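PDB 5CWQ: designed helical repeat protein from Synthetic construct, which is a computationally designed scaffold that folds into a stack of helical repeats and probably has no natural catalytic or binding role. Local coordinates for residues Lys22-Ala27 against Lys34-Ala39; Glu38-Glu43 against Leu74-Lys79; Glu83-Glu86 against Val92-Leu95; Ala99-Val104 against Gln128-Glu133. All coordinates share one frame; numbering follows the deposited sequence. Where two conformers were deposited one is given.

Contact 1 of 4, residues Lys22-Ala27 against Lys34-Ala39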
loop_
_atom_site.group_PDB
_atom_site.type_symbol
_atom_site.label_atom_id
_atom_site.label_comp_id
_atom_site.label_asym_id
_atom_site.label_seq_id
_atom_site.Cartn_x
_atom_site.Cartn_y
_atom_site.Cartn_z
ATOM N N LYS A 22 1.191 -16.533 11.859
ATOM C CA LYS A 22 1.546 -17.069 13.167
ATOM C C LYS A 22 2.178 -15.985 14.033
ATOM O O LYS A 22 1.908 -15.901 15.230
ATOM C CB LYS A 22 2.492 -18.263 13.021
ATOM C CG LYS A 22 1.772 -19.594 12.848
ATOM C CD LYS A 22 2.394 -20.450 11.755
ATOM C CE LYS A 22 3.829 -20.830 12.074
ATOM N NZ LYS A 22 4.423 -21.665 10.994
ATOM N N ARG A 23 3.014 -15.151 13.423
ATOM C CA ARG A 23 3.618 -14.025 14.129
ATOM C C ARG A 23 2.537 -13.024 14.520
ATOM O O ARG A 23 2.621 -12.382 15.567
ATOM C CB ARG A 23 4.690 -13.349 13.270
ATOM C CG ARG A 23 5.994 -14.129 13.182
ATOM C CD ARG A 23 7.095 -13.301 12.537
ATOM N NE ARG A 23 6.800 -12.978 11.141
ATOM C CZ ARG A 23 7.183 -13.706 10.094
ATOM N NH1 ARG A 23 7.890 -14.819 10.259
ATOM N NH2 ARG A 23 6.858 -13.315 8.869
ATOM N N SER A 24 1.519 -12.891 13.674
ATOM C CA SER A 24 0.393 -12.013 13.967
ATOM C C SER A 24 -0.373 -12.514 15.184
ATOM O O SER A 24 -0.783 -11.729 16.037
ATOM C CB SER A 24 -0.548 -11.911 12.764
ATOM O OG SER A 24 0.071 -11.243 11.678
ATOM N N GLU A 25 -0.562 -13.828 15.259
ATOM C CA GLU A 25 -1.306 -14.428 16.361
ATOM C C GLU A 25 -0.516 -14.358 17.666
ATOM O O GLU A 25 -1.094 -14.187 18.739
ATOM C CB GLU A 25 -1.661 -15.881 16.036
ATOM C CG GLU A 25 -2.505 -16.576 17.100
ATOM C CD GLU A 25 -3.845 -15.896 17.329
ATOM O OE1 GLU A 25 -4.312 -15.169 16.427
ATOM O OE2 GLU A 25 -4.432 -16.089 18.415
ATOM N N GLU A 26 0.802 -14.496 17.570
ATOM C CA GLU A 26 1.672 -14.409 18.740
ATOM C C GLU A 26 1.640 -13.007 19.338
ATOM O O GLU A 26 1.567 -12.841 20.555
ATOM C CB GLU A 26 3.107 -14.790 18.372
ATOM C CG GLU A 26 3.314 -16.281 18.142
ATOM C CD GLU A 26 4.673 -16.601 17.546
ATOM O OE1 GLU A 26 5.466 -15.662 17.321
ATOM O OE2 GLU A 26 4.946 -17.796 17.300
ATOM N N ALA A 27 1.695 -11.999 18.473
ATOM C CA ALA A 27 1.667 -10.611 18.912
ATOM C C ALA A 27 0.274 -10.224 19.398
ATOM O O ALA A 27 0.132 -9.440 20.339
ATOM C CB ALA A 27 2.109 -9.695 17.786
ATOM N N LYS A 34 2.107 -3.129 17.722
ATOM C CA LYS A 34 3.154 -2.742 16.784
ATOM C C LYS A 34 3.694 -3.957 16.033
ATOM O O LYS A 34 3.870 -3.916 14.814
ATOM C CB LYS A 34 4.292 -2.023 17.508
ATOM C CG LYS A 34 5.456 -1.661 16.596
ATOM C CD LYS A 34 6.440 -0.731 17.278
ATOM C CE LYS A 34 7.595 -0.380 16.355
ATOM N NZ LYS A 34 8.509 0.629 16.956
ATOM N N GLU A 35 3.958 -5.035 16.765
ATOM C CA GLU A 35 4.418 -6.274 16.149
ATOM C C GLU A 35 3.311 -6.886 15.302
ATOM O O GLU A 35 3.570 -7.485 14.258
ATOM C CB GLU A 35 4.882 -7.270 17.212
ATOM C CG GLU A 35 6.211 -6.913 17.855
ATOM C CD GLU A 35 6.723 -8.002 18.778
ATOM O OE1 GLU A 35 5.964 -8.956 19.054
ATOM O OE2 GLU A 35 7.884 -7.904 19.228
ATOM N N LEU A 36 2.075 -6.734 15.763
ATOM C CA LEU A 36 0.915 -7.218 15.027
ATOM C C LEU A 36 0.786 -6.468 13.708
ATOM O O LEU A 36 0.596 -7.074 12.654
ATOM C CB LEU A 36 -0.354 -7.057 15.867
ATOM C CG LEU A 36 -1.693 -7.339 15.183
ATOM C CD1 LEU A 36 -1.720 -8.728 14.581
ATOM C CD2 LEU A 36 -2.836 -7.168 16.174
ATOM N N ALA A 37 0.906 -5.146 13.776
ATOM C CA ALA A 37 0.815 -4.294 12.597
ATOM C C ALA A 37 1.923 -4.611 11.596
ATOM O O ALA A 37 1.688 -4.652 10.386
ATOM C CB ALA A 37 0.875 -2.828 13.005
ATOM N N GLU A 38 3.129 -4.833 12.104
ATOM C CA GLU A 38 4.268 -5.164 11.255
ATOM C C GLU A 38 4.070 -6.517 10.583
ATOM O O GLU A 38 4.461 -6.712 9.433
ATOM C CB GLU A 38 5.562 -5.165 12.071
ATOM C CG GLU A 38 6.045 -3.770 12.442
ATOM C CD GLU A 38 7.189 -3.785 13.439
ATOM O OE1 GLU A 38 7.485 -4.863 13.999
ATOM O OE2 GLU A 38 7.790 -2.715 13.663
ATOM N N ALA A 39 3.456 -7.447 11.307
ATOM C CA ALA A 39 3.177 -8.771 10.770
ATOM C C ALA A 39 2.137 -8.691 9.655
ATOM O O ALA A 39 2.217 -9.421 8.667
ATOM C CB ALA A 39 2.703 -9.702 11.876
#
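Ser24 OG packs on the methyl of Ala39 and, in the conformer described, bonds to Ala20 O and probably to Glu43 OE2. The serine was modelled in two conformers, and both bonds belong to this one. Ala20 is one turn back on the same helix, and Glu43 is one turn beyond Ala39. The frame is an antiparallel helical hairpin of helix 5-30 and helix 33-57, part of a designed helical repeat fold. Over these segments the axes approach to 8.2 Å and run at 165°. Small residues permit such a tight approach. Ser24 CA and Leu36 CA lie 4.9 Å apart.

In the same conformer, chi1 of -67° sets Ser24 OG anti to its carbonyl carbon and beside its own backbone N, close to Ala20 O. Ala27 CB is pressed on the backbone of the other helix, 3.6 Å from Leu36 N. It also rests on Glu35 CB at 3.7 Å. The long side chains flanking this strip turn their charges to other partners. The Arg23 guanidinium makes a salt bridge with Glu42, and Glu35 OE1 makes one with Arg30. Leu36 holds CG anti to its backbone N (chi1 172°), which brings the branch back across the gap. Its CD1 methyl lies 3.8 Å from Ser24 CB and 3.5 Å from Ser24 O.

Contact 2 of 4, residues Glu38-Glu43 against Leu74-Lys79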
loop_
_atom_site.group_PDB
_atom_site.type_symbol
_atom_site.label_atom_id
_atom_site.label_comp_id
_atom_site.label_asym_id
_atom_site.label_seq_id
_atom_site.Cartn_x
_atom_site.Cartn_y
_atom_site.Cartn_z
ATOM N N GLU A 38 3.129 -4.833 12.104
ATOM C CA GLU A 38 4.268 -5.164 11.255
ATOM C C GLU A 38 4.070 -6.517 10.583
ATOM O O GLU A 38 4.461 -6.712 9.433
ATOM C CB GLU A 38 5.562 -5.165 12.071
ATOM C CG GLU A 38 6.045 -3.770 12.442
ATOM C CD GLU A 38 7.189 -3.785 13.439
ATOM O OE1 GLU A 38 7.485 -4.863 13.999
ATOM O OE2 GLU A 38 7.790 -2.715 13.663
ATOM N N ALA A 39 3.456 -7.447 11.307
ATOM C CA ALA A 39 3.177 -8.771 10.770
ATOM C C ALA A 39 2.137 -8.691 9.655
ATOM O O ALA A 39 2.217 -9.421 8.667
ATOM C CB ALA A 39 2.703 -9.702 11.876
ATOM N N LEU A 40 1.167 -7.796 9.814
ATOM C CA LEU A 40 0.110 -7.626 8.822
ATOM C C LEU A 40 0.658 -6.998 7.543
ATOM O O LEU A 40 0.165 -7.277 6.450
ATOM C CB LEU A 40 -1.031 -6.775 9.391
ATOM C CG LEU A 40 -1.873 -7.438 10.488
ATOM C CD1 LEU A 40 -2.870 -6.450 11.075
ATOM C CD2 LEU A 40 -2.595 -8.675 9.968
ATOM N N ILE A 41 1.675 -6.152 7.680
ATOM C CA ILE A 41 2.372 -5.608 6.516
ATOM C C ILE A 41 3.038 -6.744 5.748
ATOM O O ILE A 41 3.034 -6.760 4.517
ATOM C CB ILE A 41 3.434 -4.559 6.917
ATOM C CG1 ILE A 41 2.754 -3.315 7.491
ATOM C CG2 ILE A 41 4.299 -4.165 5.711
ATOM C CD1 ILE A 41 3.710 -2.332 8.129
ATOM N N GLU A 42 3.616 -7.688 6.481
ATOM C CA GLU A 42 4.279 -8.832 5.867
ATOM C C GLU A 42 3.263 -9.730 5.169
ATOM O O GLU A 42 3.526 -10.245 4.083
ATOM C CB GLU A 42 5.064 -9.625 6.915
ATOM C CG GLU A 42 6.214 -8.840 7.528
ATOM C CD GLU A 42 6.805 -9.519 8.749
ATOM O OE1 GLU A 42 7.480 -8.830 9.543
ATOM O OE2 GLU A 42 6.597 -10.740 8.915
ATOM N N GLU A 43 2.103 -9.914 5.793
ATOM C CA GLU A 43 1.022 -10.669 5.173
ATOM C C GLU A 43 0.612 -10.020 3.858
ATOM O O GLU A 43 0.472 -10.696 2.839
ATOM C CB GLU A 43 -0.186 -10.766 6.106
ATOM C CG GLU A 43 0.033 -11.661 7.312
ATOM C CD GLU A 43 -1.220 -11.834 8.147
ATOM O OE1 GLU A 43 -2.329 -11.759 7.578
ATOM O OE2 GLU A 43 -1.097 -12.043 9.373
ATOM N N LEU A 74 -6.862 -6.740 5.121
ATOM C CA LEU A 74 -7.465 -5.417 5.176
ATOM C C LEU A 74 -8.342 -5.251 6.415
ATOM O O LEU A 74 -8.194 -4.286 7.166
ATOM C CB LEU A 74 -8.284 -5.170 3.907
ATOM C CG LEU A 74 -9.199 -3.945 3.879
ATOM C CD1 LEU A 74 -8.416 -2.682 4.153
ATOM C CD2 LEU A 74 -9.901 -3.852 2.536
ATOM N N GLU A 75 -9.248 -6.199 6.628
ATOM C CA GLU A 75 -10.176 -6.138 7.749
ATOM C C GLU A 75 -9.452 -6.236 9.092
ATOM O O GLU A 75 -9.822 -5.563 10.055
ATOM C CB GLU A 75 -11.218 -7.249 7.623
ATOM C CG GLU A 75 -12.201 -7.015 6.482
ATOM C CD GLU A 75 -12.944 -8.268 6.060
ATOM O OE1 GLU A 75 -12.546 -9.375 6.476
ATOM O OE2 GLU A 75 -13.929 -8.144 5.301
ATOM N N GLU A 76 -8.415 -7.066 9.153
ATOM C CA GLU A 76 -7.623 -7.190 10.372
ATOM C C GLU A 76 -6.862 -5.899 10.649
ATOM O O GLU A 76 -6.797 -5.440 11.790
ATOM C CB GLU A 76 -6.652 -8.370 10.273
ATOM C CG GLU A 76 -7.338 -9.726 10.333
ATOM C CD GLU A 76 -6.362 -10.890 10.331
ATOM O OE1 GLU A 76 -5.231 -10.732 10.840
ATOM O OE2 GLU A 76 -6.732 -11.968 9.821
ATOM N N ALA A 77 -6.297 -5.308 9.602
ATOM C CA ALA A 77 -5.533 -4.077 9.752
ATOM C C ALA A 77 -6.453 -2.914 10.127
ATOM O O ALA A 77 -6.043 -1.999 10.841
ATOM C CB ALA A 77 -4.763 -3.768 8.474
ATOM N N ARG A 78 -7.695 -2.958 9.651
ATOM C CA ARG A 78 -8.705 -1.975 10.042
ATOM C C ARG A 78 -8.953 -2.012 11.546
ATOM O O ARG A 78 -9.115 -0.973 12.187
ATOM C CB ARG A 78 -10.022 -2.225 9.308
ATOM C CG ARG A 78 -10.084 -1.689 7.891
ATOM C CD ARG A 78 -11.371 -2.139 7.213
ATOM N NE ARG A 78 -11.533 -1.573 5.877
ATOM C CZ ARG A 78 -12.487 -1.935 5.022
ATOM N NH1 ARG A 78 -13.365 -2.872 5.359
ATOM N NH2 ARG A 78 -12.561 -1.366 3.827
ATOM N N LYS A 79 -8.996 -3.217 12.102
ATOM C CA LYS A 79 -9.229 -3.390 13.529
ATOM C C LYS A 79 -8.052 -2.839 14.332
ATOM O O LYS A 79 -8.241 -2.173 15.348
ATOM C CB LYS A 79 -9.455 -4.866 13.859
ATOM C CG LYS A 79 -9.876 -5.127 15.296
ATOM C CD LYS A 79 -9.981 -6.618 15.579
ATOM C CE LYS A 79 -10.466 -6.889 16.997
ATOM N NZ LYS A 79 -10.466 -8.343 17.328
HETATM O O HOH W 1 -3.244 -12.538 10.603
HETATM O O HOH W 2 -4.758 -13.315 7.348
#
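Leu40 and Glu76 cross at about a right angle, and the two methyls of the leucine divide the opposing helix between them. Leu40 CD2 lies against the carboxylate end of Glu76, 3.5 Å from its OE1. Leu40 CD1 instead meets backbone, 3.8 Å from Ala77 CA, with Ala77 CB at 4.2 Å. The small alanine lets the methyl come down onto the main chain.

Glu76 is extended beyond CG, with CG anti to its carbonyl carbon (chi1 -71°). This carries the carboxylate past Leu40 to the side where Glu43 also ends. Glu43 OE1 and Glu76 OE1 come within 4.5 Å, an approach of like charges that water and other partners probably ease. Water 1 donates to Glu76 OE1 at 2.7 Å, and to Glu43 OE2 over a distance so short that its length is doubtful. Water 2 donates to Glu43 OE1 at 2.9 Å and only weakly to Glu76 OE2. Arg28 adds a salt bridge to Glu76 OE1, and Glu43 OE2 probably also bonds to Ser24.

Without the two methyls of Leu40, as with an alanine here, a gap is likely to open over Ala77 and Glu76 OE1 to lose its apolar neighbour.

The helices run antiparallel at 162°, their axes 10.3 Å apart. One leucine packed beside a water-bridged polar patch joins helix 33-57 to helix 60-86, neighbours in chain order within the stacked helical repeat fold.

Contact 3 of 4, residues Glu83-Glu86 against Val92-Leu95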
loop_
_atom_site.group_PDB
_atom_site.type_symbol
_atom_site.label_atom_id
_atom_site.label_comp_id
_atom_site.label_asym_id
_atom_site.label_seq_id
_atom_site.Cartn_x
_atom_site.Cartn_y
_atom_site.Cartn_z
ATOM N N GLU A 83 -7.878 0.111 17.188
ATOM C CA GLU A 83 -7.246 -0.080 18.486
ATOM C C GLU A 83 -6.084 0.892 18.676
ATOM O O GLU A 83 -5.829 1.355 19.788
ATOM C CB GLU A 83 -6.761 -1.526 18.627
ATOM C CG GLU A 83 -7.892 -2.552 18.597
ATOM C CD GLU A 83 -7.411 -3.973 18.347
ATOM O OE1 GLU A 83 -6.299 -4.153 17.805
ATOM O OE2 GLU A 83 -8.155 -4.915 18.690
ATOM N N ALA A 84 -5.387 1.199 17.586
ATOM C CA ALA A 84 -4.253 2.115 17.642
ATOM C C ALA A 84 -4.709 3.533 17.974
ATOM O O ALA A 84 -4.042 4.248 18.725
ATOM C CB ALA A 84 -3.492 2.097 16.330
ATOM N N ARG A 85 -5.846 3.938 17.416
ATOM C CA ARG A 85 -6.387 5.263 17.688
ATOM C C ARG A 85 -6.890 5.361 19.124
ATOM O O ARG A 85 -6.750 6.405 19.762
ATOM C CB ARG A 85 -7.512 5.607 16.709
ATOM C CG ARG A 85 -7.030 5.883 15.292
ATOM C CD ARG A 85 -7.994 6.784 14.537
ATOM N NE ARG A 85 -7.583 7.000 13.149
ATOM C CZ ARG A 85 -7.844 6.169 12.142
ATOM N NH1 ARG A 85 -8.518 5.044 12.349
ATOM N NH2 ARG A 85 -7.423 6.463 10.919
ATOM N N GLU A 86 -7.467 4.274 19.633
ATOM C CA GLU A 86 -7.967 4.252 21.006
ATOM C C GLU A 86 -6.825 4.426 22.002
ATOM O O GLU A 86 -7.027 4.936 23.105
ATOM C CB GLU A 86 -8.716 2.947 21.305
ATOM C CG GLU A 86 -10.141 2.901 20.760
ATOM C CD GLU A 86 -11.031 1.903 21.491
ATOM O OE1 GLU A 86 -11.864 1.250 20.828
ATOM O OE2 GLU A 86 -10.915 1.775 22.728
ATOM N N VAL A 92 1.796 2.901 15.406
ATOM C CA VAL A 92 1.073 1.678 15.086
ATOM C C VAL A 92 -0.025 1.971 14.067
ATOM O O VAL A 92 -0.266 1.173 13.160
ATOM C CB VAL A 92 0.462 1.037 16.353
ATOM C CG1 VAL A 92 -0.377 -0.188 16.002
ATOM C CG2 VAL A 92 1.559 0.659 17.336
ATOM N N LEU A 93 -0.687 3.113 14.219
ATOM C CA LEU A 93 -1.721 3.520 13.274
ATOM C C LEU A 93 -1.145 3.604 11.866
ATOM O O LEU A 93 -1.714 3.057 10.923
ATOM C CB LEU A 93 -2.327 4.870 13.676
ATOM C CG LEU A 93 -3.332 5.485 12.693
ATOM C CD1 LEU A 93 -4.508 4.546 12.431
ATOM C CD2 LEU A 93 -3.823 6.832 13.214
ATOM N N ALA A 94 -0.008 4.280 11.734
ATOM C CA ALA A 94 0.634 4.459 10.438
ATOM C C ALA A 94 1.011 3.112 9.835
ATOM O O ALA A 94 0.823 2.884 8.640
ATOM C CB ALA A 94 1.863 5.351 10.571
ATOM N N LEU A 95 1.537 2.219 10.667
ATOM C CA LEU A 95 1.903 0.879 10.221
ATOM C C LEU A 95 0.676 0.105 9.742
ATOM O O LEU A 95 0.734 -0.603 8.737
ATOM C CB LEU A 95 2.604 0.115 11.348
ATOM C CG LEU A 95 3.983 0.650 11.742
ATOM C CD1 LEU A 95 4.402 0.112 13.103
ATOM C CD2 LEU A 95 5.015 0.293 10.684
#
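Leu93 reaches across to Ala84 and Arg85, and it has the largest share of this contact. At its root, Leu93 CB lies 4.0 Å from Ala84 CB. CG is anti to the backbone N (chi1 174°), and from there the branch divides along the long chain of Arg85. Leu93 CD2 touches the part nearer the backbone, 3.9 Å from Arg85 CG and 3.8 Å from Arg85 NE. Leu93 CD1 goes further out and lies against the face of the flat guanidinium, over its centre and 3.7 Å from Arg85 CZ. One face of the cation is thus laid on a methyl.

Arg85 suits this because its chain is extended from CG to NE, which draws it obliquely over the leucine. Its far end is also held, since NH2 makes a salt bridge with Glu133 on helix 117-144. Nearer the backbone, Ala84 CB fits against the other main chain, 3.7 Å from Leu93 N. It also meets Val92 CG1 at 3.9 Å. Val92 in turn packs on Leu33, linking this contact to the neighbouring helix 33-57.

Replacing Leu93 with an alanine would take away the methyl at the guanidinium centre and would probably leave Arg85 freer to turn about its bond to Glu133.

Ala84 CA and Leu93 CA are 5.2 Å apart, close to the turn of the chain. Helix 60-86 and helix 90-114 are joined there by a short loop, making an antiparallel helical hairpin of this designed repeat protein.

Contact 4 of 4, residues Ala99-Val104 against Gln128-Glu133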
loop_
_atom_site.group_PDB
_atom_site.type_symbol
_atom_site.label_atom_id
_atom_site.label_comp_id
_atom_site.label_asym_id
_atom_site.label_seq_id
_atom_site.Cartn_x
_atom_site.Cartn_y
_atom_site.Cartn_z
ATOM N N ALA A 99 -0.351 -1.478 5.934
ATOM C CA ALA A 99 -0.879 -2.816 5.677
ATOM C C ALA A 99 -2.178 -2.730 4.883
ATOM O O ALA A 99 -2.396 -3.494 3.941
ATOM C CB ALA A 99 -1.104 -3.564 6.982
ATOM N N ILE A 100 -3.031 -1.787 5.271
ATOM C CA ILE A 100 -4.296 -1.549 4.585
ATOM C C ILE A 100 -4.051 -1.167 3.128
ATOM O O ILE A 100 -4.632 -1.758 2.219
ATOM C CB ILE A 100 -5.114 -0.439 5.299
ATOM C CG1 ILE A 100 -5.712 -0.987 6.598
ATOM C CG2 ILE A 100 -6.234 0.102 4.406
ATOM C CD1 ILE A 100 -6.328 0.072 7.509
ATOM N N ALA A 101 -3.178 -0.188 2.914
ATOM C CA ALA A 101 -2.916 0.329 1.576
ATOM C C ALA A 101 -2.328 -0.747 0.667
ATOM O O ALA A 101 -2.676 -0.835 -0.514
ATOM C CB ALA A 101 -1.983 1.533 1.651
ATOM N N LEU A 102 -1.439 -1.567 1.215
ATOM C CA LEU A 102 -0.811 -2.627 0.437
ATOM C C LEU A 102 -1.831 -3.709 0.083
ATOM O O LEU A 102 -1.782 -4.289 -1.001
ATOM C CB LEU A 102 0.368 -3.231 1.203
ATOM C CG LEU A 102 1.214 -4.277 0.465
ATOM C CD1 LEU A 102 1.669 -3.782 -0.902
ATOM C CD2 LEU A 102 2.422 -4.665 1.304
ATOM N N ALA A 103 -2.759 -3.970 0.999
ATOM C CA ALA A 103 -3.830 -4.928 0.748
ATOM C C ALA A 103 -4.759 -4.416 -0.349
ATOM O O ALA A 103 -5.204 -5.185 -1.203
ATOM C CB ALA A 103 -4.612 -5.195 2.021
ATOM N N VAL A 104 -5.054 -3.118 -0.315
ATOM C CA VAL A 104 -5.889 -2.484 -1.333
ATOM C C VAL A 104 -5.215 -2.556 -2.699
ATOM O O VAL A 104 -5.878 -2.759 -3.715
ATOM C CB VAL A 104 -6.191 -1.001 -0.985
ATOM C CG1 VAL A 104 -6.824 -0.272 -2.166
ATOM C CG2 VAL A 104 -7.102 -0.910 0.225
ATOM N N GLN A 128 -8.925 5.446 -2.082
ATOM C CA GLN A 128 -9.216 6.844 -1.800
ATOM C C GLN A 128 -9.422 7.045 -0.300
ATOM O O GLN A 128 -8.977 8.043 0.265
ATOM C CB GLN A 128 -10.450 7.308 -2.579
ATOM C CG GLN A 128 -10.785 8.787 -2.406
ATOM C CD GLN A 128 -9.669 9.704 -2.875
ATOM O OE1 GLN A 128 -8.966 9.404 -3.842
ATOM N NE2 GLN A 128 -9.497 10.826 -2.187
ATOM N N ARG A 129 -10.090 6.087 0.338
ATOM C CA ARG A 129 -10.349 6.154 1.773
ATOM C C ARG A 129 -9.053 6.170 2.577
ATOM O O ARG A 129 -8.821 7.077 3.374
ATOM C CB ARG A 129 -11.213 4.974 2.224
ATOM C CG ARG A 129 -12.685 5.085 1.859
ATOM C CD ARG A 129 -13.407 3.774 2.142
ATOM N NE ARG A 129 -14.807 3.797 1.726
ATOM C CZ ARG A 129 -15.616 2.742 1.763
ATOM N NH1 ARG A 129 -15.169 1.569 2.194
ATOM N NH2 ARG A 129 -16.875 2.857 1.366
ATOM N N VAL A 130 -8.215 5.162 2.367
ATOM C CA VAL A 130 -6.982 5.031 3.132
ATOM C C VAL A 130 -6.048 6.206 2.837
ATOM O O VAL A 130 -5.292 6.643 3.710
ATOM C CB VAL A 130 -6.267 3.691 2.829
ATOM C CG1 VAL A 130 -5.807 3.635 1.382
ATOM C CG2 VAL A 130 -5.098 3.481 3.776
ATOM N N LEU A 131 -6.118 6.717 1.610
ATOM C CA LEU A 131 -5.363 7.904 1.226
ATOM C C LEU A 131 -5.723 9.081 2.127
ATOM O O LEU A 131 -4.846 9.777 2.640
ATOM C CB LEU A 131 -5.631 8.259 -0.236
ATOM C CG LEU A 131 -5.131 9.622 -0.723
ATOM C CD1 LEU A 131 -3.625 9.717 -0.585
ATOM C CD2 LEU A 131 -5.554 9.856 -2.161
ATOM N N GLU A 132 -7.019 9.297 2.315
ATOM C CA GLU A 132 -7.499 10.394 3.142
ATOM C C GLU A 132 -7.090 10.194 4.599
ATOM O O GLU A 132 -6.681 11.140 5.271
ATOM C CB GLU A 132 -9.018 10.524 3.022
ATOM C CG GLU A 132 -9.479 11.006 1.650
ATOM C CD GLU A 132 -10.973 10.853 1.435
ATOM O OE1 GLU A 132 -11.667 10.362 2.351
ATOM O OE2 GLU A 132 -11.454 11.225 0.343
ATOM N N GLU A 133 -7.189 8.958 5.081
ATOM C CA GLU A 133 -6.797 8.651 6.453
ATOM C C GLU A 133 -5.303 8.884 6.653
ATOM O O GLU A 133 -4.888 9.464 7.652
ATOM C CB GLU A 133 -7.154 7.207 6.812
ATOM C CG GLU A 133 -8.649 6.937 6.869
ATOM C CD GLU A 133 -8.974 5.549 7.393
ATOM O OE1 GLU A 133 -8.385 5.143 8.417
ATOM O OE2 GLU A 133 -9.820 4.866 6.778
#
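The backbones of segments 99-104 and 128-133 run in roughly opposite directions and come nearest at Ala101 CA and Val130 CA, 6.4 Å apart. Val130 carries the contact. Its CG2 meets Ile100 CG2 at 3.6 Å, methyl against methyl, as the two side chains slide past each other in opposite directions. The same Val130 CG2 lies 4.2 Å from Ala101 CB. Val130 has chi1 at 65°, which places CG2 anti to the backbone N and leaves CG1 wedged between N and the carbonyl carbon.

No hydrogen bond crosses this interface. The polar work is done along one helix, where Gln128 NE2 donates to Glu132 OE2 at 3.2 Å in a nearly straight bond of 173°. The acceptor lies in the Gln128 amide plane, but the donor reaches the anti side of the carboxylate from 30° out of its plane.

Further layers close round the apolar pair. Ile100 also packs on Leu74 and Ala77 of helix 60-86, and Val130 on Ala160 of helix 147-171. This is plain aliphatic core, with alanine and beta-branched residues packing between consecutive antiparallel helices of an all-helical repeat protein.

Overall arrangement
All four contacts are buried. Contacts 1 and 3 lie toward the loop ends of their hairpins, flanked by exposed charged residues. Contact 4 is deepest, its centre about 6 Å from that of the chain, and is wholly aliphatic across the interface. Contact 2 mixes a leucine with hydrated carboxylates. Helix 33-57 serves contacts 1 and 2, helix 60-86 contacts 2 and 3, and helix 90-114 contacts 3 and 4, so the four follow the chain through five helices. One salt bridge each joins contact 1 to 2 and contact 3 to 4. Packing joins contact 3 to both 1 and 2, and contact 2 to 4. A Cys55-Cys113 disulfide also ties helix 33-57 to helix 90-114.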